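Side-chain contacts in possible HxlR family transcriptional factor (Thermoplasma volcanium, PDB 3DF8), which probably binds DNA and regulates transcription, as expected of the HxlR family, through a winged helix-turn-helix fold: residues V73-R76 / T82-L85; Q43-I48 / T58-R63; L36-T41 / N91-L96; L21-K26 / K65-S70; K26-L31 / P53-T58. One frame throughout, in Å; residues are numbered along the deposited sequence.

Interaction 1 of 5, residues V73-R76 / T82-L85; sequences VERR and TYAL
Glu74 and Ala84 face each other as an antiparallel hydrogen-bonded pair: Glu74 N gives to Ala84 O at 2.9 Å, and Ala84 N returns a bond to Glu74 O. Arg76 and Thr82 do the same, with Arg76 N to Thr82 O at 2.8 Å. Val73-Leu85 and Arg75-Tyr83 are the non-hydrogen-bonded pairs, where CA-H...O contacts such as Tyr83 CA to Glu74 O (3.4 Å) join the strands. The strands run at 153° to each other and form the beta hairpin after helix 57-69, the wing of a winged helix-turn-helix fold. Arg75 runs alongside Tyr83 in the same direction, with the guanidinium plane 85° from the ring. A bend at chi3 (-64°) sets Arg75 NE 3.5 Å from Tyr83 OH, a straight but weak hydrogen bond; further back, Arg75 CG is 3.8 Å from Tyr83 CE1. With an alanine at Tyr83, Arg75 would probably be freer to swing, and a gap would open against Leu36, Phe45 and Ile48. Glu74 and Thr82 turn their polar ends to Arg42, through a salt bridge from Glu74 OE2 and a hydrogen bond at Thr82 OG1. One water bridges Glu74 OE1 and Leu85 O; another links Thr82 OG1 with Arg76 NH1. The apolar contact is Val73 CG2 on Leu85 CD2, at 3.9 Å, beside Leu36.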
# COMPACT_ATOMS: atom_id res chain seq x y z
N VAL A 73 -12.32 -7.62 7.40
CA VAL A 73 -13.58 -6.86 7.67
C VAL A 73 -14.70 -7.86 7.96
O VAL A 73 -14.67 -8.99 7.48
CB VAL A 73 -13.90 -6.00 6.44
CG1 VAL A 73 -15.34 -5.39 6.46
CG2 VAL A 73 -12.86 -4.89 6.31
N GLU A 74 -15.66 -7.45 8.79
CA GLU A 74 -16.87 -8.25 8.95
C GLU A 74 -18.09 -7.36 8.83
O GLU A 74 -18.03 -6.13 9.15
CB GLU A 74 -16.85 -9.01 10.28
CG GLU A 74 -16.44 -8.17 11.46
CD GLU A 74 -17.61 -7.56 12.23
OE1 GLU A 74 -17.35 -6.99 13.31
OE2 GLU A 74 -18.78 -7.67 11.76
N ARG A 75 -19.17 -7.95 8.32
CA ARG A 75 -20.48 -7.29 8.20
C ARG A 75 -21.38 -7.78 9.34
O ARG A 75 -21.44 -8.98 9.61
CB ARG A 75 -21.12 -7.61 6.84
CG ARG A 75 -22.56 -7.09 6.66
CD ARG A 75 -23.27 -7.73 5.39
NE ARG A 75 -22.55 -7.30 4.23
CZ ARG A 75 -21.78 -8.10 3.49
NH1 ARG A 75 -21.12 -7.58 2.46
NH2 ARG A 75 -21.65 -9.38 3.82
N ARG A 76 -22.04 -6.85 10.04
CA ARG A 76 -23.07 -7.25 10.98
C ARG A 76 -24.43 -6.94 10.40
O ARG A 76 -24.68 -5.79 10.11
CB ARG A 76 -22.92 -6.43 12.27
CG ARG A 76 -23.90 -6.84 13.36
CD ARG A 76 -23.76 -5.93 14.59
NE ARG A 76 -24.69 -6.30 15.66
CZ ARG A 76 -25.94 -5.84 15.76
NH1 ARG A 76 -26.41 -4.97 14.87
NH2 ARG A 76 -26.72 -6.25 16.77
N THR A 82 -23.99 -2.98 9.23
CA THR A 82 -22.80 -2.17 9.49
C THR A 82 -21.54 -3.01 9.30
O THR A 82 -21.64 -4.24 9.24
CB THR A 82 -22.81 -1.58 10.92
OG1 THR A 82 -22.89 -2.65 11.86
CG2 THR A 82 -24.00 -0.60 11.11
N TYR A 83 -20.39 -2.34 9.24
CA TYR A 83 -19.12 -2.97 8.90
C TYR A 83 -18.07 -2.49 9.91
O TYR A 83 -18.14 -1.37 10.43
CB TYR A 83 -18.71 -2.57 7.46
CG TYR A 83 -19.77 -2.91 6.38
CD1 TYR A 83 -19.66 -4.08 5.62
CD2 TYR A 83 -20.89 -2.09 6.16
CE1 TYR A 83 -20.66 -4.42 4.64
CE2 TYR A 83 -21.88 -2.43 5.19
CZ TYR A 83 -21.74 -3.59 4.46
OH TYR A 83 -22.72 -3.89 3.54
N ALA A 84 -17.11 -3.35 10.17
CA ALA A 84 -16.04 -3.03 11.08
C ALA A 84 -14.82 -3.87 10.70
O ALA A 84 -14.93 -4.94 10.11
CB ALA A 84 -16.44 -3.36 12.54
N LEU A 85 -13.66 -3.37 11.09
CA LEU A 85 -12.44 -4.15 10.94
C LEU A 85 -12.42 -5.29 11.98
O LEU A 85 -12.84 -5.13 13.15
CB LEU A 85 -11.25 -3.23 11.20
CG LEU A 85 -11.06 -2.15 10.13
CD1 LEU A 85 -9.94 -1.27 10.63
CD2 LEU A 85 -10.70 -2.77 8.77
O HOH W 1 -14.86 -6.75 14.31
O HOH W 2 -25.39 -3.57 12.39

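Interaction 2 of 5, residues Q43-I48 / T58-R63; sequences QNFNDI and TILSRR
Asp47 N gives a 2.8 Å hydrogen bond to Asn44 OD1, and Asn44 N answers with one of 2.9 Å to Asp47 OD2, met on the anti side and 35° out of the carboxylate plane. This reciprocal pair is a capping box: it closes the first turn of helix 45-50 and so fixes the start of the helix from which Phe45 and Ile48 reach across to Leu60. With CG anti to the backbone N (chi1 -172°), the Phe45 ring extends toward helix 57-69 and meets the Leu60 side chain coming the other way. Leu60 CD2 lies over one face of the ring in a CH-pi contact, 3.8 Å from the ring centroid and 14° off its normal. Helices 45-50 and 57-69 are the two helices of the helix-turn-helix, the second being the one that by analogy with the family would read the DNA. At the ring edge, near its plane, Ser61 N comes within 3.9 Å of Phe45 CE1. An alanine in place of Phe45 would probably leave Leu60 CD2 without its ring face and open a gap between the two helices, next to Tyr83 of the wing. The other methyl of Leu60 serves Ile48: Ile48 CG2 touches Leu60 CD1 at 3.7 Å, the two side chains crossing at about a right angle. Helix 29-36 adds Ile32 against Leu60 and Leu36 against Ile48.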
# COMPACT_ATOMS: atom_id res chain seq x y z
N GLN A 43 -20.03 1.56 11.03
CA GLN A 43 -20.53 2.37 9.90
C GLN A 43 -21.36 1.54 8.96
O GLN A 43 -21.03 0.39 8.72
CB GLN A 43 -19.33 2.93 9.14
CG GLN A 43 -18.34 3.57 10.12
CD GLN A 43 -17.03 4.02 9.46
OE1 GLN A 43 -17.01 4.38 8.28
NE2 GLN A 43 -15.96 4.02 10.22
N ASN A 44 -22.39 2.16 8.38
CA ASN A 44 -23.17 1.51 7.33
C ASN A 44 -22.51 1.80 5.99
O ASN A 44 -21.49 2.52 5.94
CB ASN A 44 -24.64 1.92 7.38
CG ASN A 44 -24.87 3.42 7.16
OD1 ASN A 44 -24.13 4.10 6.44
ND2 ASN A 44 -25.90 3.95 7.79
N PHE A 45 -23.07 1.24 4.92
CA PHE A 45 -22.43 1.30 3.61
C PHE A 45 -22.36 2.71 3.09
O PHE A 45 -21.31 3.12 2.55
CB PHE A 45 -23.20 0.42 2.67
CG PHE A 45 -22.57 0.22 1.35
CD1 PHE A 45 -21.75 -0.88 1.10
CD2 PHE A 45 -22.88 1.09 0.29
CE1 PHE A 45 -21.20 -1.09 -0.18
CE2 PHE A 45 -22.36 0.89 -1.00
CZ PHE A 45 -21.51 -0.21 -1.22
N ASN A 46 -23.43 3.47 3.31
CA ASN A 46 -23.44 4.88 2.89
C ASN A 46 -22.41 5.72 3.62
O ASN A 46 -21.79 6.59 3.01
CB ASN A 46 -24.81 5.55 3.06
CG ASN A 46 -24.83 6.96 2.52
OD1 ASN A 46 -24.75 7.17 1.31
ND2 ASN A 46 -24.93 7.95 3.41
N ASP A 47 -22.23 5.45 4.92
CA ASP A 47 -21.23 6.18 5.76
C ASP A 47 -19.83 6.02 5.14
O ASP A 47 -19.05 6.98 5.03
CB ASP A 47 -21.12 5.58 7.18
CG ASP A 47 -22.32 5.87 8.08
OD1 ASP A 47 -22.98 6.94 7.91
OD2 ASP A 47 -22.55 5.02 9.01
N ILE A 48 -19.51 4.78 4.80
CA ILE A 48 -18.22 4.41 4.23
C ILE A 48 -18.04 5.07 2.87
O ILE A 48 -17.04 5.75 2.62
CB ILE A 48 -18.06 2.89 4.09
CG1 ILE A 48 -18.12 2.22 5.46
CG2 ILE A 48 -16.73 2.54 3.46
CD1 ILE A 48 -18.48 0.68 5.37
N THR A 58 -20.47 -0.06 -6.59
CA THR A 58 -19.99 -1.34 -7.12
C THR A 58 -18.58 -1.66 -6.61
O THR A 58 -18.34 -2.76 -6.14
CB THR A 58 -20.07 -1.43 -8.67
OG1 THR A 58 -21.45 -1.42 -9.08
CG2 THR A 58 -19.39 -2.72 -9.19
N ILE A 59 -17.65 -0.71 -6.74
CA ILE A 59 -16.27 -0.95 -6.29
C ILE A 59 -16.24 -1.14 -4.78
O ILE A 59 -15.54 -2.02 -4.25
CB ILE A 59 -15.30 0.19 -6.76
CG1 ILE A 59 -15.26 0.23 -8.30
CG2 ILE A 59 -13.89 0.08 -6.05
CD1 ILE A 59 -14.79 -1.04 -8.94
N LEU A 60 -17.00 -0.32 -4.05
CA LEU A 60 -17.00 -0.45 -2.59
C LEU A 60 -17.49 -1.83 -2.17
O LEU A 60 -16.90 -2.46 -1.28
CB LEU A 60 -17.79 0.65 -1.89
CG LEU A 60 -17.88 0.60 -0.35
CD1 LEU A 60 -16.52 0.60 0.32
CD2 LEU A 60 -18.72 1.76 0.17
N SER A 61 -18.55 -2.29 -2.80
CA SER A 61 -19.14 -3.59 -2.46
C SER A 61 -18.14 -4.72 -2.79
O SER A 61 -17.97 -5.67 -2.00
CB SER A 61 -20.45 -3.78 -3.24
OG SER A 61 -20.99 -5.05 -2.95
N ARG A 62 -17.48 -4.62 -3.94
CA ARG A 62 -16.53 -5.65 -4.39
C ARG A 62 -15.33 -5.71 -3.45
O ARG A 62 -14.87 -6.80 -3.08
CB ARG A 62 -16.06 -5.40 -5.83
CG ARG A 62 -15.21 -6.54 -6.41
CD ARG A 62 -14.74 -6.31 -7.84
NE ARG A 62 -13.33 -6.67 -7.99
CZ ARG A 62 -12.68 -6.83 -9.14
NH1 ARG A 62 -13.30 -6.70 -10.31
NH2 ARG A 62 -11.39 -7.14 -9.11
N ARG A 63 -14.84 -4.53 -3.04
CA ARG A 63 -13.69 -4.51 -2.11
C ARG A 63 -14.05 -5.01 -0.70
O ARG A 63 -13.27 -5.76 -0.08
CB ARG A 63 -13.08 -3.11 -1.98
CG ARG A 63 -12.47 -2.56 -3.24
CD ARG A 63 -11.22 -3.26 -3.72
NE ARG A 63 -10.68 -2.38 -4.72
CZ ARG A 63 -11.02 -2.44 -6.01
NH1 ARG A 63 -11.82 -3.42 -6.45
NH2 ARG A 63 -10.54 -1.56 -6.87

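Interaction 3 of 5, residues L36-T41 / N91-L96; sequences LGNGST and NVRNSL
The loop that leaves helix 29-36 meets the long C-terminal helix 87-108 at a point where the second subunit also joins, so this contact ties the probable DNA-binding domain to the interface with the second subunit. From the helix side Arg93 alone makes the contact. Its CG is anti to the backbone N (chi1 -173°), and the chain stays extended through to NE, which lets the guanidinium cross to Gly37. Arg93 NE is 3.4 Å from Gly37 CA, and a beta carbon on Gly37 would collide with that nitrogen, so the absence of a side chain here is what admits the arginine. Gly37 O lies over one face of the guanidinium, 3.8 Å from Arg93 CZ, an arrangement in which the carbonyl dipole probably eases the positive charge. Asn38 OD1 approaches the guanidinium edge, 3.2 Å from Arg93 NH1, with the amide and guanidinium planes 78° apart. The strongest bonds of both side chains go further afield. Arg93 NE gives to Ser34 O of helix 29-36 and NH1 to Arg6 O of the second subunit, while the Asn38 amide pairs with that subunit's backbone, OD1 with Arg6 N and ND2 with Met4 O. An acetate, probably from the crystallisation liquor, also lies about 3 Å from the Arg93 side chain. Along the same helix, Val92 and Leu96 pack on Ile33 and Met30 of helix 29-36, while Leu36 packs on Tyr83 and Leu85 of strand 81-85.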
# COMPACT_ATOMS: atom_id res chain seq x y z
N LEU A 36 -12.67 2.63 7.89
CA LEU A 36 -13.40 1.71 8.79
C LEU A 36 -12.93 1.84 10.24
O LEU A 36 -13.64 1.45 11.21
CB LEU A 36 -13.31 0.26 8.27
CG LEU A 36 -14.33 -0.13 7.21
CD1 LEU A 36 -14.02 -1.48 6.61
CD2 LEU A 36 -15.78 -0.08 7.76
N GLY A 37 -11.74 2.40 10.40
CA GLY A 37 -11.20 2.68 11.74
C GLY A 37 -11.35 4.12 12.22
O GLY A 37 -10.78 4.48 13.24
N ASN A 38 -12.10 4.95 11.48
CA ASN A 38 -12.46 6.32 11.91
C ASN A 38 -13.65 6.30 12.89
O ASN A 38 -14.24 5.25 13.11
CB ASN A 38 -12.96 7.15 10.74
CG ASN A 38 -11.87 7.59 9.79
OD1 ASN A 38 -10.67 7.50 10.05
ND2 ASN A 38 -12.30 8.14 8.67
N GLY A 39 -14.03 7.46 13.43
CA GLY A 39 -15.23 7.56 14.31
C GLY A 39 -15.36 6.54 15.45
O GLY A 39 -14.39 5.84 15.79
N SER A 40 -16.57 6.45 16.02
CA SER A 40 -16.77 5.72 17.30
C SER A 40 -17.79 4.58 17.24
O SER A 40 -18.14 3.99 18.27
CB SER A 40 -17.24 6.69 18.37
OG SER A 40 -16.98 8.03 17.99
N THR A 41 -18.27 4.29 16.04
CA THR A 41 -19.47 3.47 15.89
C THR A 41 -19.27 2.68 14.64
O THR A 41 -18.58 3.15 13.73
CB THR A 41 -20.75 4.36 15.71
OG1 THR A 41 -20.59 5.22 14.57
CG2 THR A 41 -21.02 5.21 16.94
N ASN A 91 -4.97 -4.51 12.77
CA ASN A 91 -3.51 -4.63 12.64
C ASN A 91 -2.98 -4.07 11.32
O ASN A 91 -1.98 -3.36 11.28
CB ASN A 91 -3.09 -6.09 12.79
CG ASN A 91 -3.29 -6.61 14.19
OD1 ASN A 91 -3.29 -5.85 15.16
ND2 ASN A 91 -3.47 -7.91 14.32
N VAL A 92 -3.63 -4.42 10.22
CA VAL A 92 -3.28 -3.78 8.95
C VAL A 92 -3.38 -2.24 9.05
O VAL A 92 -2.50 -1.53 8.59
CB VAL A 92 -4.18 -4.31 7.81
CG1 VAL A 92 -3.96 -3.52 6.46
CG2 VAL A 92 -3.94 -5.86 7.61
N ARG A 93 -4.46 -1.74 9.65
CA ARG A 93 -4.70 -0.30 9.64
C ARG A 93 -3.58 0.33 10.42
O ARG A 93 -3.04 1.37 10.03
CB ARG A 93 -6.02 0.05 10.28
CG ARG A 93 -6.34 1.55 10.10
CD ARG A 93 -7.62 1.89 10.79
NE ARG A 93 -8.10 3.24 10.50
CZ ARG A 93 -7.69 4.36 11.10
NH1 ARG A 93 -8.20 5.54 10.73
NH2 ARG A 93 -6.78 4.31 12.08
N ASN A 94 -3.23 -0.32 11.52
CA ASN A 94 -2.15 0.19 12.40
C ASN A 94 -0.83 0.38 11.62
O ASN A 94 -0.16 1.39 11.80
CB ASN A 94 -1.91 -0.73 13.62
CG ASN A 94 -3.00 -0.62 14.66
OD1 ASN A 94 -3.80 0.33 14.64
ND2 ASN A 94 -3.07 -1.60 15.57
N SER A 95 -0.48 -0.57 10.77
CA SER A 95 0.74 -0.44 9.95
C SER A 95 0.56 0.50 8.77
O SER A 95 1.54 1.03 8.25
CB SER A 95 1.25 -1.79 9.48
OG SER A 95 1.31 -2.70 10.55
N LEU A 96 -0.68 0.71 8.34
CA LEU A 96 -0.96 1.56 7.22
C LEU A 96 -0.83 3.04 7.53
O LEU A 96 -0.38 3.79 6.67
CB LEU A 96 -2.38 1.28 6.73
CG LEU A 96 -2.89 1.50 5.34
CD1 LEU A 96 -1.86 0.99 4.28
CD2 LEU A 96 -4.27 0.78 5.19

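Interaction 4 of 5, residues L21-K26 / K65-S70; sequences LHLLGK and KDLIDS
Leu23 reaches out from helix 21-25 toward Asp66, and its side chain carries the contact. From CB, the chain runs with CG anti to the backbone N (chi1 172°), which sends both methyls across to helix 57-69. CD1 meets Asp66, 3.6 Å from Asp66 CB and 3.9 Å from Asp66 OD2. CD2 turns along the helix toward its C-terminal end, 4.0 Å from Leu67 CD2 and 3.7 Å from Asp66 O. In the modelled conformer of Ser70, one of two, CD2 is also 3.6 Å from Ser70 OG. That hydroxyl is turned back to its own helix: Asp66 O takes bonds from Ser70 N and Ser70 OG, reaching it from opposite faces of the carbonyl plane. The Asp66 carboxylate has Lys26 NZ in its vicinity, 4.6 Å from OD2, too far for a salt bridge but probably a mild attraction. Leu67 continues inward to Thr29 and Ile32 of helix 29-36 and to Val73 of the wing. A leucine laid against the methylene, carbonyl and methyl groups of one neighbouring helix is plain helix-to-helix packing, here joining the first helix of the winged-helix domain to the C-terminal end of the helix-turn-helix's second helix.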
# COMPACT_ATOMS: atom_id res chain seq x y z
N LEU A 21 -1.26 -8.68 -0.50
CA LEU A 21 -0.72 -7.44 -1.04
C LEU A 21 -1.50 -7.06 -2.31
O LEU A 21 -1.75 -5.88 -2.52
CB LEU A 21 0.77 -7.59 -1.36
CG LEU A 21 1.47 -6.37 -1.96
CD1 LEU A 21 1.36 -5.17 -1.04
CD2 LEU A 21 2.93 -6.74 -2.26
N HIS A 22 -1.90 -8.05 -3.12
CA HIS A 22 -2.67 -7.81 -4.35
C HIS A 22 -3.93 -7.03 -4.03
O HIS A 22 -4.21 -5.98 -4.63
CB HIS A 22 -3.02 -9.16 -5.03
CG HIS A 22 -3.84 -9.02 -6.28
ND1 HIS A 22 -3.27 -8.74 -7.50
CD2 HIS A 22 -5.16 -9.19 -6.51
CE1 HIS A 22 -4.22 -8.71 -8.43
NE2 HIS A 22 -5.38 -8.98 -7.86
N LEU A 23 -4.68 -7.53 -3.06
CA LEU A 23 -5.93 -6.86 -2.66
C LEU A 23 -5.63 -5.47 -2.11
O LEU A 23 -6.26 -4.48 -2.53
CB LEU A 23 -6.65 -7.69 -1.60
CG LEU A 23 -7.88 -7.04 -0.94
CD1 LEU A 23 -8.92 -6.51 -1.97
CD2 LEU A 23 -8.50 -8.04 0.05
N LEU A 24 -4.66 -5.41 -1.20
CA LEU A 24 -4.31 -4.15 -0.56
C LEU A 24 -3.94 -3.05 -1.55
O LEU A 24 -4.19 -1.87 -1.28
CB LEU A 24 -3.20 -4.36 0.47
CG LEU A 24 -3.64 -4.33 1.94
CD1 LEU A 24 -3.63 -2.89 2.42
CD2 LEU A 24 -5.01 -4.99 2.22
N GLY A 25 -3.39 -3.43 -2.69
CA GLY A 25 -3.01 -2.46 -3.72
C GLY A 25 -4.13 -1.95 -4.62
O GLY A 25 -4.01 -0.87 -5.19
N LYS A 26 -5.20 -2.72 -4.76
CA LYS A 26 -6.32 -2.32 -5.61
C LYS A 26 -6.87 -0.97 -5.16
O LYS A 26 -6.91 -0.67 -3.95
CB LYS A 26 -7.43 -3.38 -5.56
CG LYS A 26 -7.06 -4.68 -6.22
CD LYS A 26 -8.25 -5.62 -6.24
CE LYS A 26 -7.77 -7.05 -6.44
NZ LYS A 26 -8.60 -7.80 -7.44
N LYS A 65 -16.34 -7.23 -0.08
CA LYS A 65 -16.44 -8.70 -0.15
C LYS A 65 -15.04 -9.31 -0.05
O LYS A 65 -14.84 -10.32 0.65
CB LYS A 65 -17.10 -9.13 -1.44
CG LYS A 65 -17.10 -10.62 -1.62
CD LYS A 65 -17.63 -11.00 -2.98
CE LYS A 65 -17.28 -12.46 -3.26
NZ LYS A 65 -17.81 -13.30 -2.15
N ASP A 66 -14.07 -8.71 -0.75
CA ASP A 66 -12.74 -9.32 -0.81
C ASP A 66 -12.15 -9.17 0.59
O ASP A 66 -11.41 -10.06 1.05
CB ASP A 66 -11.82 -8.62 -1.81
CG ASP A 66 -12.18 -8.90 -3.25
OD1 ASP A 66 -12.85 -9.93 -3.53
OD2 ASP A 66 -11.74 -8.07 -4.09
N LEU A 67 -12.44 -8.04 1.22
CA LEU A 67 -11.93 -7.81 2.58
C LEU A 67 -12.52 -8.76 3.63
O LEU A 67 -11.82 -9.18 4.56
CB LEU A 67 -12.10 -6.34 3.02
CG LEU A 67 -11.14 -5.34 2.37
CD1 LEU A 67 -11.72 -3.88 2.52
CD2 LEU A 67 -9.70 -5.41 2.82
N ILE A 68 -13.81 -9.05 3.49
CA ILE A 68 -14.48 -10.05 4.34
C ILE A 68 -13.86 -11.43 4.09
O ILE A 68 -13.50 -12.16 5.02
CB ILE A 68 -15.99 -10.06 4.06
CG1 ILE A 68 -16.64 -8.76 4.54
CG2 ILE A 68 -16.65 -11.31 4.72
CD1 ILE A 68 -18.12 -8.60 4.09
N ASP A 69 -13.71 -11.80 2.82
CA ASP A 69 -13.12 -13.09 2.46
C ASP A 69 -11.70 -13.27 3.01
O ASP A 69 -11.31 -14.39 3.39
CB ASP A 69 -13.19 -13.30 0.95
CG ASP A 69 -14.63 -13.51 0.44
OD1 ASP A 69 -15.58 -13.63 1.26
OD2 ASP A 69 -14.81 -13.56 -0.79
N SER A 70 -10.94 -12.17 3.07
CA SER A 70 -9.56 -12.17 3.55
C SER A 70 -9.44 -12.04 5.06
O SER A 70 -8.33 -12.06 5.60
CB SER A 70 -8.76 -11.08 2.82
OG SER A 70 -8.71 -11.38 1.43

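Interaction 5 of 5, residues K26-L31 / P53-T58; sequences KKYTML and PGISST. With ACT (acetate ion), chain C.
A type II turn from Lys26 to Thr29 carries Tyr28, at positive phi (83°) just before helix 29-36, to a CA-CA distance of 7.4 Å from Ile55. The Thr29 N to Lys26 O bond closes this turn. The Tyr28 ring is held on both faces. Over the centre of one lies Ile55 CG1 in a CH-pi contact, 3.8 Å from the ring centroid and 13° off its normal; a chi1 of -162°, with CG1 anti to the backbone N, carries CG1 and CD1 over the ring, and the side chains run antiparallel past one another. Further in, Ile55 CD1 touches Tyr28 CB at 3.6 Å. Against the opposite face Lys27 CG sits 3.5 Å above the ring plane, toward the rim. The far end of Lys27 bends at its last torsion to bring NZ to an acetate, probably from the crystallisation liquor, with a hydrogen bond of 2.7 Å to ACT O. The acetate also nears the tyrosine, its CH3 being 3.3 Å from Tyr28 N. Residues 53-56 belong to the turn of the helix-turn-helix, and Ser56 caps the next helix through OG to Ile59 N. Tyr28 packs the start of helix 29-36 against that turn, Ile52 and Ile59 also touching its side chain, while Lys27 O accepts from Arg63 of helix 57-69 and Lys27 packs on Pro16 of the second subunit.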
# COMPACT_ATOMS: atom_id res chain seq x y z
N LYS A 26 -5.20 -2.72 -4.76
CA LYS A 26 -6.32 -2.32 -5.61
C LYS A 26 -6.87 -0.97 -5.16
O LYS A 26 -6.91 -0.67 -3.95
CB LYS A 26 -7.43 -3.38 -5.56
CG LYS A 26 -7.06 -4.68 -6.22
CD LYS A 26 -8.25 -5.62 -6.24
CE LYS A 26 -7.77 -7.05 -6.44
NZ LYS A 26 -8.60 -7.80 -7.44
N LYS A 27 -7.32 -0.18 -6.15
CA LYS A 27 -7.80 1.17 -5.90
C LYS A 27 -8.80 1.16 -4.74
O LYS A 27 -9.72 0.34 -4.72
CB LYS A 27 -8.44 1.76 -7.17
CG LYS A 27 -8.62 3.25 -7.04
CD LYS A 27 -9.08 3.91 -8.36
CE LYS A 27 -9.22 5.41 -8.14
NZ LYS A 27 -8.06 5.92 -7.32
N TYR A 28 -8.60 2.08 -3.78
CA TYR A 28 -9.49 2.28 -2.62
C TYR A 28 -9.30 1.36 -1.42
O TYR A 28 -9.82 1.65 -0.36
CB TYR A 28 -10.97 2.30 -3.04
CG TYR A 28 -11.32 3.37 -4.05
CD1 TYR A 28 -11.71 3.02 -5.35
CD2 TYR A 28 -11.29 4.74 -3.71
CE1 TYR A 28 -12.03 4.00 -6.26
CE2 TYR A 28 -11.62 5.71 -4.63
CZ TYR A 28 -12.00 5.33 -5.90
OH TYR A 28 -12.35 6.28 -6.83
N THR A 29 -8.60 0.25 -1.58
CA THR A 29 -8.61 -0.76 -0.49
C THR A 29 -8.01 -0.19 0.78
O THR A 29 -8.57 -0.35 1.86
CB THR A 29 -7.92 -2.07 -0.89
OG1 THR A 29 -8.56 -2.60 -2.07
CG2 THR A 29 -8.02 -3.14 0.26
N MSE A 30 -6.88 0.51 0.64
CA MSE A 30 -6.22 1.09 1.82
C MSE A 30 -7.11 2.17 2.43
O MSE A 30 -7.21 2.31 3.66
CB MSE A 30 -4.82 1.61 1.48
CG MSE A 30 -3.85 0.49 1.19
SE MSE A 30 -2.05 1.15 0.78
CE MSE A 30 -2.25 1.14 -1.18
N LEU A 31 -7.78 2.93 1.57
CA LEU A 31 -8.70 3.96 2.07
C LEU A 31 -9.90 3.33 2.79
O LEU A 31 -10.36 3.90 3.79
CB LEU A 31 -9.16 4.85 0.95
CG LEU A 31 -8.09 5.79 0.37
CD1 LEU A 31 -8.68 6.49 -0.88
CD2 LEU A 31 -7.54 6.73 1.44
N PRO A 53 -14.20 10.03 -1.31
CA PRO A 53 -14.57 10.82 -2.49
C PRO A 53 -14.57 9.98 -3.77
O PRO A 53 -13.55 9.37 -4.09
CB PRO A 53 -13.43 11.85 -2.58
CG PRO A 53 -12.99 12.03 -1.20
CD PRO A 53 -13.16 10.71 -0.51
N GLY A 54 -15.69 9.93 -4.49
CA GLY A 54 -15.59 9.28 -5.79
C GLY A 54 -15.66 7.76 -5.92
O GLY A 54 -15.76 7.26 -7.05
N ILE A 55 -15.60 7.01 -4.81
CA ILE A 55 -15.77 5.56 -4.89
C ILE A 55 -17.20 5.19 -5.33
O ILE A 55 -18.16 5.76 -4.83
CB ILE A 55 -15.40 4.84 -3.54
CG1 ILE A 55 -15.13 3.35 -3.78
CG2 ILE A 55 -16.47 5.08 -2.45
CD1 ILE A 55 -14.51 2.55 -2.59
N SER A 56 -17.35 4.24 -6.26
CA SER A 56 -18.69 3.77 -6.66
C SER A 56 -19.21 2.72 -5.69
O SER A 56 -18.43 2.07 -4.98
CB SER A 56 -18.66 3.18 -8.07
OG SER A 56 -17.86 2.01 -8.06
N SER A 57 -20.53 2.56 -5.64
CA SER A 57 -21.12 1.49 -4.83
C SER A 57 -20.58 0.14 -5.28
O SER A 57 -20.30 -0.71 -4.45
CB SER A 57 -22.64 1.48 -4.93
OG SER A 57 -23.18 2.64 -4.34
N THR A 58 -20.47 -0.06 -6.59
CA THR A 58 -19.99 -1.34 -7.12
C THR A 58 -18.58 -1.66 -6.61
O THR A 58 -18.34 -2.76 -6.14
CB THR A 58 -20.07 -1.43 -8.67
OG1 THR A 58 -21.45 -1.42 -9.08
CG2 THR A 58 -19.39 -2.72 -9.19
C ACT C . -6.51 5.25 -4.89
O ACT C . -7.54 5.92 -4.62
OXT ACT C . -5.88 5.61 -5.91
CH3 ACT C . -6.06 4.09 -4.05

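Helix 57-69 is the common spine: interactions 2 and 4 meet it along its length, and interaction 5 meets the turn leading into it. Interactions 2 and 5 lie closest, their centres 8 Å apart, joined by a probable hydrogen bond of 2.9 Å from Arg63 NE to Lys27 O. The wing of interaction 1 rests on interaction 2, where Tyr83 N probably bonds Gln43 O at 2.9 Å, and touches interaction 3 through Val73 CG2 to Leu36 CD1 at 3.6 Å. Interactions 4 and 5 share Lys26. Interactions 3, 4 and 5 also reach the second subunit, so the probable DNA-reading elements and the dimer interface are packed together; acetate ions lie at interactions 3 and 5.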